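Local coordinates for synaptonemal complex protein 2 (Mus musculus, PDB 5IWZ) that is a major component of the axial and lateral elements of the synaptonemal complex in meiotic prophase, this N-terminal part joining an armadillo-repeat-like domain to an Spt16M-like domain, at residues I210-L218 against D310-Y321; E232-Y240 against A251-E259. All coordinates share one frame; numbering follows the deposited sequence.

Interaction 1 (I210-L218 against D310-Y321); sequences ILDVGDYEL and DFNLGSHTLSFY
A helix N-cap meets a beta-hairpin turn where Gly-214 and Asp-215 lie against Asn-312 to Ser-315. Gly-214 O is gripped by two amides: Gly-314 N at 2.8 Å, in the carbonyl plane on a lone pair, and Ser-315 N at 3.3 Å from above that plane. Gly-214 CA and Gly-314 CA are 4.0 Å apart, and a CB on either would collide with the opposite backbone. Asp-215 OD2 caps helix 216-229 by accepting from Leu-218 N at 2.9 Å, and also accepts from Gln-173 of helix 169-185; Asp-215 OD1 takes the hydroxyl of Ser-315 OG at 2.6 Å. The hairpin of strands 308-312 and 317-321, within the Spt16M-like domain, carries a G1 beta bulge that sets His-316 and Thr-317 opposite Asn-312. Asn-312 OD1 accepts from Tyr-216 N at 2.7 Å, the donor 55° out of the carbonyl plane, and ND2 donates to Thr-317 OG1; the two bonds together fix which way round the amide sits. Tyr-216, its CG anti to the backbone N (chi1 -175°), lays its ring on the Asp-310 carboxylate, planes 9° apart, with Asp-310 OD2 3.4 Å above the ring plane, offset toward the rim. Arg-265 and Thr-283 bind that carboxylate's oxygens.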
loop_
_atom_site.group_PDB
_atom_site.type_symbol
_atom_site.label_atom_id
_atom_site.label_comp_id
_atom_site.label_asym_id
_atom_site.label_seq_id
_atom_site.Cartn_x
_atom_site.Cartn_y
_atom_site.Cartn_z
ATOM N N ILE A 210 -3.726 12.861 8.482
ATOM C CA ILE A 210 -2.350 12.725 8.958
ATOM C C ILE A 210 -2.308 12.700 10.479
ATOM O O ILE A 210 -1.619 11.873 11.090
ATOM C CB ILE A 210 -1.491 13.872 8.411
ATOM C CG1 ILE A 210 -1.325 13.768 6.898
ATOM C CG2 ILE A 210 -0.136 13.899 9.100
ATOM C CD1 ILE A 210 -0.848 15.081 6.284
ATOM N N LEU A 211 -3.070 13.596 11.106
ATOM C CA LEU A 211 -3.002 13.799 12.543
ATOM C C LEU A 211 -3.340 12.535 13.335
ATOM O O LEU A 211 -2.809 12.342 14.435
ATOM C CB LEU A 211 -3.941 14.950 12.934
ATOM C CG LEU A 211 -3.440 16.404 12.875
ATOM C CD1 LEU A 211 -2.542 16.685 11.678
ATOM C CD2 LEU A 211 -4.610 17.367 12.887
ATOM N N ASP A 212 -4.216 11.660 12.823
ATOM C CA ASP A 212 -4.619 10.520 13.645
ATOM C C ASP A 212 -4.583 9.178 12.928
ATOM O O ASP A 212 -5.088 8.192 13.470
ATOM C CB ASP A 212 -6.016 10.737 14.250
ATOM C CG ASP A 212 -7.116 10.896 13.198
ATOM O OD1 ASP A 212 -6.844 10.789 11.979
ATOM O OD2 ASP A 212 -8.276 11.121 13.615
ATOM N N VAL A 213 -3.965 9.093 11.753
ATOM C CA VAL A 213 -3.937 7.811 11.067
ATOM C C VAL A 213 -3.106 6.786 11.845
ATOM O O VAL A 213 -3.351 5.574 11.742
ATOM C CB VAL A 213 -3.431 8.012 9.630
ATOM C CG1 VAL A 213 -2.001 8.563 9.639
ATOM C CG2 VAL A 213 -3.516 6.723 8.852
ATOM N N GLY A 214 -2.127 7.237 12.637
ATOM C CA GLY A 214 -1.403 6.322 13.501
ATOM C C GLY A 214 -0.521 5.324 12.792
ATOM O O GLY A 214 -0.368 4.189 13.270
ATOM N N ASP A 215 0.065 5.717 11.663
ATOM C CA ASP A 215 0.991 4.881 10.905
ATOM C C ASP A 215 1.936 5.811 10.159
ATOM O O ASP A 215 1.481 6.619 9.343
ATOM C CB ASP A 215 0.256 3.971 9.911
ATOM C CG ASP A 215 1.214 3.041 9.176
ATOM O OD1 ASP A 215 1.577 1.997 9.772
ATOM O OD2 ASP A 215 1.633 3.366 8.033
ATOM N N TYR A 216 3.240 5.710 10.437
ATOM C CA TYR A 216 4.188 6.652 9.844
ATOM C C TYR A 216 4.224 6.533 8.319
ATOM O O TYR A 216 4.304 7.548 7.610
ATOM C CB TYR A 216 5.583 6.443 10.439
ATOM C CG TYR A 216 6.538 7.479 9.931
ATOM C CD1 TYR A 216 7.333 7.233 8.832
ATOM C CD2 TYR A 216 6.569 8.747 10.492
ATOM C CE1 TYR A 216 8.179 8.198 8.355
ATOM C CE2 TYR A 216 7.382 9.714 10.001
ATOM C CZ TYR A 216 8.178 9.433 8.925
ATOM O OH TYR A 216 9.010 10.372 8.421
ATOM N N GLU A 217 4.172 5.306 7.792
ATOM C CA GLU A 217 4.216 5.132 6.338
ATOM C C GLU A 217 3.025 5.805 5.654
ATOM O O GLU A 217 3.169 6.436 4.601
ATOM C CB GLU A 217 4.250 3.641 5.977
ATOM C CG GLU A 217 4.075 3.388 4.459
ATOM C CD GLU A 217 4.252 1.915 4.047
ATOM O OE1 GLU A 217 4.890 1.136 4.784
ATOM O OE2 GLU A 217 3.768 1.538 2.959
ATOM N N LEU A 218 1.840 5.684 6.238
ATOM C CA LEU A 218 0.686 6.366 5.675
ATOM C C LEU A 218 0.814 7.879 5.822
ATOM O O LEU A 218 0.407 8.622 4.923
ATOM C CB LEU A 218 -0.593 5.848 6.329
ATOM C CG LEU A 218 -1.043 4.456 5.889
ATOM C CD1 LEU A 218 -2.193 4.029 6.765
ATOM C CD2 LEU A 218 -1.482 4.424 4.378
ATOM N N ASP A 310 9.744 4.184 14.466
ATOM C CA ASP A 310 8.368 4.677 14.514
ATOM C C ASP A 310 7.474 3.616 15.128
ATOM O O ASP A 310 7.441 2.475 14.655
ATOM C CB ASP A 310 7.885 5.058 13.118
ATOM C CG ASP A 310 8.709 6.175 12.537
ATOM O OD1 ASP A 310 8.819 7.228 13.208
ATOM O OD2 ASP A 310 9.323 5.972 11.470
ATOM N N PHE A 311 6.790 3.990 16.204
ATOM C CA PHE A 311 5.852 3.131 16.913
ATOM C C PHE A 311 4.458 3.573 16.501
ATOM O O PHE A 311 4.031 4.674 16.853
ATOM C CB PHE A 311 6.035 3.252 18.426
ATOM C CG PHE A 311 7.320 2.658 18.946
ATOM C CD1 PHE A 311 7.313 1.450 19.645
ATOM C CD2 PHE A 311 8.530 3.318 18.768
ATOM C CE1 PHE A 311 8.495 0.900 20.142
ATOM C CE2 PHE A 311 9.712 2.778 19.270
ATOM C CZ PHE A 311 9.699 1.575 19.958
ATOM N N ASN A 312 3.745 2.716 15.773
ATOM C CA ASN A 312 2.522 3.105 15.066
ATOM C C ASN A 312 1.298 2.583 15.802
ATOM O O ASN A 312 0.954 1.405 15.694
ATOM C CB ASN A 312 2.575 2.588 13.636
ATOM C CG ASN A 312 3.751 3.164 12.875
ATOM O OD1 ASN A 312 3.875 4.393 12.730
ATOM N ND2 ASN A 312 4.646 2.286 12.410
ATOM N N LEU A 313 0.618 3.478 16.528
ATOM C CA LEU A 313 -0.483 3.070 17.397
ATOM C C LEU A 313 -1.740 2.722 16.611
ATOM O O LEU A 313 -2.575 1.942 17.089
ATOM C CB LEU A 313 -0.797 4.179 18.402
ATOM C CG LEU A 313 0.043 4.312 19.670
ATOM C CD1 LEU A 313 1.549 4.218 19.390
ATOM C CD2 LEU A 313 -0.308 5.653 20.343
ATOM N N GLY A 314 -1.906 3.280 15.419
ATOM C CA GLY A 314 -3.068 2.920 14.627
ATOM C C GLY A 314 -2.931 1.547 14.000
ATOM O O GLY A 314 -3.868 0.742 14.020
ATOM N N SER A 315 -1.765 1.258 13.437
ATOM C CA SER A 315 -1.547 0.023 12.708
ATOM C C SER A 315 -0.920 -1.069 13.557
ATOM O O SER A 315 -0.758 -2.194 13.069
ATOM C CB SER A 315 -0.666 0.301 11.496
ATOM O OG SER A 315 0.522 0.943 11.917
ATOM N N HIS A 316 -0.545 -0.764 14.797
ATOM C CA HIS A 316 0.056 -1.739 15.713
ATOM C C HIS A 316 1.284 -2.380 15.083
ATOM O O HIS A 316 1.436 -3.602 15.041
ATOM C CB HIS A 316 -0.971 -2.783 16.156
ATOM C CG HIS A 316 -2.029 -2.213 17.045
ATOM N ND1 HIS A 316 -1.941 -2.251 18.418
ATOM C CD2 HIS A 316 -3.161 -1.522 16.759
ATOM C CE1 HIS A 316 -2.993 -1.644 18.940
ATOM N NE2 HIS A 316 -3.746 -1.188 17.955
ATOM N N THR A 317 2.164 -1.527 14.558
ATOM C CA THR A 317 3.421 -1.964 13.978
ATOM C C THR A 317 4.553 -1.131 14.558
ATOM O O THR A 317 4.351 -0.036 15.094
ATOM C CB THR A 317 3.449 -1.814 12.438
ATOM O OG1 THR A 317 3.402 -0.418 12.099
ATOM C CG2 THR A 317 2.268 -2.537 11.788
ATOM N N LEU A 318 5.761 -1.642 14.412
ATOM C CA LEU A 318 6.958 -0.839 14.597
ATOM C C LEU A 318 7.666 -0.803 13.251
ATOM O O LEU A 318 7.798 -1.838 12.592
ATOM C CB LEU A 318 7.823 -1.406 15.748
ATOM C CG LEU A 318 9.321 -1.727 15.878
ATOM C CD1 LEU A 318 10.260 -1.071 14.911
ATOM C CD2 LEU A 318 9.780 -1.395 17.298
ATOM N N SER A 319 8.066 0.388 12.811
ATOM C CA SER A 319 8.673 0.491 11.495
ATOM C C SER A 319 9.858 1.436 11.532
ATOM O O SER A 319 9.984 2.309 12.403
ATOM C CB SER A 319 7.663 0.939 10.407
ATOM O OG SER A 319 7.253 2.279 10.615
ATOM N N PHE A 320 10.737 1.250 10.558
ATOM C CA PHE A 320 11.930 2.070 10.513
ATOM C C PHE A 320 12.558 1.867 9.151
ATOM O O PHE A 320 12.251 0.897 8.448
ATOM C CB PHE A 320 12.916 1.702 11.645
ATOM C CG PHE A 320 13.299 0.249 11.670
ATOM C CD1 PHE A 320 14.511 -0.166 11.155
ATOM C CD2 PHE A 320 12.450 -0.704 12.200
ATOM C CE1 PHE A 320 14.861 -1.506 11.174
ATOM C CE2 PHE A 320 12.798 -2.036 12.207
ATOM C CZ PHE A 320 14.005 -2.435 11.698
ATOM N N TYR A 321 13.418 2.808 8.781
ATOM C CA TYR A 321 14.214 2.705 7.573
ATOM C C TYR A 321 15.602 2.221 7.929
ATOM O O TYR A 321 16.128 2.507 9.010
ATOM C CB TYR A 321 14.341 4.041 6.836
ATOM C CG TYR A 321 13.065 4.575 6.221
ATOM C CD1 TYR A 321 12.544 4.028 5.049
ATOM C CD2 TYR A 321 12.411 5.667 6.784
ATOM C CE1 TYR A 321 11.382 4.535 4.478
ATOM C CE2 TYR A 321 11.254 6.181 6.221
ATOM C CZ TYR A 321 10.745 5.610 5.079
ATOM O OH TYR A 321 9.604 6.147 4.541
HETATM O O HOH W 1 3.118 0.115 9.137
HETATM O O HOH W 2 5.029 2.769 9.105
#

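Interaction 2 (E232-Y240 against A251-E259); sequences EKRRQELAY and AFKEIKDCE
Two consecutive helices, 232-242 and 246-253, form a helical hairpin in this alpha-helical part of the chain, and Arg-235 of the first reaches across to Phe-252, Ile-255 and Asp-257 of the second and the segment that follows it. The Arg-235 chain bends at chi3, which turns the guanidinium edge toward two acceptors. Arg-235 NH2 donates to Asp-257 OD1 at 2.6 Å in a salt bridge whose carboxylate is nearly coplanar with the guanidinium, and to Ile-255 O at 3.0 Å, an acceptor lying in the guanidinium plane. A weak bond from NH1 to the same OD1 adds to the bridge. Further back on the side chain, Arg-235 CD rests 3.8 Å from Phe-252 CE2, and the guanidinium stands at 78° to the ring. A leucine in place of Arg-235 would probably leave Asp-257 without its positive mate across this contact and Ile-255 O without that donor. Glu-232, extended beyond CG, sends OE2 to Asp-257 N at 3.2 Å; the bond is straight, at 172°, but meets the carboxylate from above its plane. The two carboxylates run antiparallel past one another, Glu-232 OE2 being 3.8 Å from Asp-257 OD1, and Arg-235 probably tempers the repulsion between them.

One turn on from Arg-235, Ala-239 CB meets the edge of the Phe-252 ring 3.7 Å from CD2, while Phe-267 of helix 260-274 packs edge-to-face with that ring. Tyr-240 places OH beside the aliphatic part of Lys-253, 3.3 Å from CD, and hydrogen-bonds Asn-250 with the same hydroxyl. Gln-236 folds back at chi2 and its NE2 donates to Lys-253 O at 2.7 Å, in the carbonyl plane on a lone pair and within 1° of its own amide plane.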
loop_
_atom_site.group_PDB
_atom_site.type_symbol
_atom_site.label_atom_id
_atom_site.label_comp_id
_atom_site.label_asym_id
_atom_site.label_seq_id
_atom_site.Cartn_x
_atom_site.Cartn_y
_atom_site.Cartn_z
ATOM N N GLU A 232 4.349 24.176 -4.225
ATOM C CA GLU A 232 4.910 24.756 -3.010
ATOM C C GLU A 232 4.288 26.124 -2.711
ATOM O O GLU A 232 3.998 26.441 -1.551
ATOM C CB GLU A 232 6.431 24.842 -3.135
ATOM C CG GLU A 232 7.160 24.905 -1.800
ATOM C CD GLU A 232 8.644 24.553 -1.907
ATOM O OE1 GLU A 232 9.426 24.991 -1.028
ATOM O OE2 GLU A 232 9.025 23.829 -2.855
ATOM N N LYS A 233 4.021 26.926 -3.744
ATOM C CA LYS A 233 3.404 28.233 -3.507
ATOM C C LYS A 233 1.988 28.080 -2.948
ATOM O O LYS A 233 1.634 28.711 -1.942
ATOM C CB LYS A 233 3.406 29.063 -4.797
ATOM C CG LYS A 233 3.199 30.569 -4.579
ATOM C CD LYS A 233 3.768 31.407 -5.722
ATOM C CE LYS A 233 2.804 31.513 -6.902
ATOM N NZ LYS A 233 1.585 32.308 -6.580
ATOM N N ARG A 234 1.175 27.224 -3.573
ATOM C CA ARG A 234 -0.204 27.019 -3.120
ATOM C C ARG A 234 -0.257 26.563 -1.667
ATOM O O ARG A 234 -1.120 27.010 -0.895
ATOM C CB ARG A 234 -0.911 25.994 -4.012
ATOM C CG ARG A 234 -1.269 26.485 -5.403
ATOM C CD ARG A 234 -2.315 27.600 -5.351
ATOM N NE ARG A 234 -3.591 27.134 -4.813
ATOM C CZ ARG A 234 -4.645 27.917 -4.603
ATOM N NH1 ARG A 234 -4.575 29.212 -4.879
ATOM N NH2 ARG A 234 -5.772 27.407 -4.116
ATOM N N ARG A 235 0.662 25.675 -1.274
ATOM C CA ARG A 235 0.679 25.160 0.086
ATOM C C ARG A 235 0.882 26.258 1.123
ATOM O O ARG A 235 0.564 26.044 2.300
ATOM C CB ARG A 235 1.763 24.084 0.225
ATOM C CG ARG A 235 1.567 22.906 -0.733
ATOM C CD ARG A 235 2.228 21.615 -0.268
ATOM N NE ARG A 235 3.681 21.727 -0.145
ATOM C CZ ARG A 235 4.538 21.545 -1.146
ATOM N NH1 ARG A 235 4.095 21.247 -2.365
ATOM N NH2 ARG A 235 5.842 21.650 -0.922
ATOM N N GLN A 236 1.383 27.435 0.715
ATOM C CA GLN A 236 1.530 28.534 1.664
ATOM C C GLN A 236 0.181 29.017 2.175
ATOM O O GLN A 236 0.091 29.546 3.290
ATOM C CB GLN A 236 2.309 29.690 1.031
ATOM C CG GLN A 236 3.767 29.369 0.760
ATOM C CD GLN A 236 4.470 28.831 1.993
ATOM O OE1 GLN A 236 4.515 29.491 3.033
ATOM N NE2 GLN A 236 5.006 27.614 1.889
ATOM N N GLU A 237 -0.870 28.868 1.374
ATOM C CA GLU A 237 -2.230 29.188 1.790
ATOM C C GLU A 237 -2.992 27.965 2.273
ATOM O O GLU A 237 -3.729 28.052 3.263
ATOM C CB GLU A 237 -3.010 29.830 0.641
ATOM C CG GLU A 237 -4.441 30.187 1.013
ATOM C CD GLU A 237 -5.132 31.052 -0.035
ATOM O OE1 GLU A 237 -6.380 31.126 -0.021
ATOM O OE2 GLU A 237 -4.432 31.662 -0.871
ATOM N N LEU A 238 -2.806 26.825 1.589
ATOM C CA LEU A 238 -3.548 25.611 1.908
ATOM C C LEU A 238 -3.144 25.036 3.255
ATOM O O LEU A 238 -3.955 24.366 3.904
ATOM C CB LEU A 238 -3.338 24.569 0.805
ATOM C CG LEU A 238 -3.969 25.012 -0.527
ATOM C CD1 LEU A 238 -3.371 24.279 -1.726
ATOM C CD2 LEU A 238 -5.477 24.822 -0.483
ATOM N N ALA A 239 -1.899 25.268 3.681
ATOM C CA ALA A 239 -1.473 24.796 4.995
ATOM C C ALA A 239 -2.405 25.298 6.089
ATOM O O ALA A 239 -2.747 24.555 7.018
ATOM C CB ALA A 239 -0.038 25.244 5.281
ATOM N N TYR A 240 -2.844 26.555 5.983
ATOM C CA TYR A 240 -3.690 27.144 7.010
ATOM C C TYR A 240 -5.155 26.744 6.882
ATOM O O TYR A 240 -5.908 26.910 7.845
ATOM C CB TYR A 240 -3.521 28.669 6.988
ATOM C CG TYR A 240 -2.092 29.042 7.346
ATOM C CD1 TYR A 240 -1.639 28.930 8.655
ATOM C CD2 TYR A 240 -1.191 29.454 6.374
ATOM C CE1 TYR A 240 -0.328 29.234 8.994
ATOM C CE2 TYR A 240 0.120 29.771 6.696
ATOM C CZ TYR A 240 0.548 29.659 8.012
ATOM O OH TYR A 240 1.852 29.966 8.339
ATOM N N ALA A 251 4.695 24.441 10.182
ATOM C CA ALA A 251 5.658 23.411 9.787
ATOM C C ALA A 251 5.366 22.873 8.387
ATOM O O ALA A 251 6.293 22.645 7.595
ATOM C CB ALA A 251 5.667 22.267 10.803
ATOM N N PHE A 252 4.085 22.666 8.063
ATOM C CA PHE A 252 3.728 22.106 6.762
ATOM C C PHE A 252 4.223 22.990 5.625
ATOM O O PHE A 252 4.816 22.499 4.654
ATOM C CB PHE A 252 2.216 21.917 6.668
ATOM C CG PHE A 252 1.775 21.200 5.424
ATOM C CD1 PHE A 252 1.956 19.823 5.299
ATOM C CD2 PHE A 252 1.169 21.894 4.380
ATOM C CE1 PHE A 252 1.546 19.155 4.153
ATOM C CE2 PHE A 252 0.757 21.234 3.234
ATOM C CZ PHE A 252 0.948 19.861 3.118
ATOM N N LYS A 253 3.993 24.305 5.743
ATOM C CA LYS A 253 4.400 25.282 4.736
ATOM C C LYS A 253 5.909 25.295 4.481
ATOM O O LYS A 253 6.343 25.855 3.466
ATOM C CB LYS A 253 3.950 26.686 5.168
ATOM C CG LYS A 253 5.019 27.420 5.989
ATOM C CD LYS A 253 4.458 28.493 6.904
ATOM C CE LYS A 253 5.560 29.123 7.744
ATOM N NZ LYS A 253 6.628 29.721 6.904
ATOM N N GLU A 254 6.722 24.731 5.379
ATOM C CA GLU A 254 8.171 24.731 5.194
ATOM C C GLU A 254 8.689 23.531 4.408
ATOM O O GLU A 254 9.878 23.499 4.074
ATOM C CB GLU A 254 8.892 24.785 6.555
ATOM C CG GLU A 254 8.591 26.028 7.360
ATOM C CD GLU A 254 9.145 27.274 6.712
ATOM O OE1 GLU A 254 8.609 28.365 6.962
ATOM O OE2 GLU A 254 10.125 27.196 5.944
ATOM N N ILE A 255 7.840 22.558 4.089
ATOM C CA ILE A 255 8.303 21.405 3.321
ATOM C C ILE A 255 8.669 21.861 1.913
ATOM O O ILE A 255 7.825 22.390 1.175
ATOM C CB ILE A 255 7.247 20.293 3.293
ATOM C CG1 ILE A 255 6.891 19.840 4.712
ATOM C CG2 ILE A 255 7.731 19.125 2.451
ATOM C CD1 ILE A 255 5.761 18.816 4.728
ATOM N N LYS A 256 9.932 21.666 1.544
ATOM C CA LYS A 256 10.446 22.017 0.226
ATOM C C LYS A 256 10.456 20.769 -0.645
ATOM O O LYS A 256 10.930 19.713 -0.211
ATOM C CB LYS A 256 11.858 22.606 0.326
ATOM C CG LYS A 256 12.005 23.709 1.372
ATOM C CD LYS A 256 13.451 24.206 1.496
ATOM C CE LYS A 256 14.388 23.108 1.993
ATOM N NZ LYS A 256 14.158 22.771 3.429
ATOM N N ASP A 257 9.925 20.890 -1.867
ATOM C CA ASP A 257 9.875 19.741 -2.769
ATOM C C ASP A 257 11.268 19.153 -2.995
ATOM O O ASP A 257 11.422 17.933 -3.108
ATOM C CB ASP A 257 9.237 20.136 -4.107
ATOM C CG ASP A 257 7.720 20.383 -4.013
ATOM O OD1 ASP A 257 7.180 20.517 -2.897
ATOM O OD2 ASP A 257 7.060 20.462 -5.077
ATOM N N CYS A 258 12.298 20.002 -3.037
ATOM C CA CYS A 258 13.621 19.553 -3.456
ATOM C C CYS A 258 14.363 18.765 -2.377
ATOM O O CYS A 258 15.311 18.041 -2.703
ATOM C CB CYS A 258 14.464 20.749 -3.908
ATOM S SG CYS A 258 14.815 21.949 -2.616
ATOM N N GLU A 259 13.963 18.886 -1.113
ATOM C CA GLU A 259 14.474 18.039 -0.040
ATOM C C GLU A 259 13.334 17.276 0.629
ATOM O O GLU A 259 13.276 17.162 1.858
ATOM C CB GLU A 259 15.240 18.861 0.991
ATOM C CG GLU A 259 16.334 19.725 0.394
ATOM C CD GLU A 259 17.206 20.356 1.454
ATOM O OE1 GLU A 259 18.442 20.353 1.275
ATOM O OE2 GLU A 259 16.657 20.843 2.468
#

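Helices 216-229 and 232-242 are consecutive; interaction 1 involves the start of the first, interaction 2 the second. Their centres are 23 Å apart and their nearest atoms about 5 Å. Interaction 1 is mostly buried, about 13 Å from the chain centre, and joins parts 92 residues apart, a helix start and a sheet hairpin, through backbone amides and neutral or carboxylate acceptors. Interaction 2, about 25 Å from that centre and only partly buried, lies within the loop that interaction 1 closes; it joins helix 232-242 to the end of helix 246-253 and the segment after it, by a salt bridge across the contact, which interaction 1 lacks, and by apolar packing on a phenylalanine.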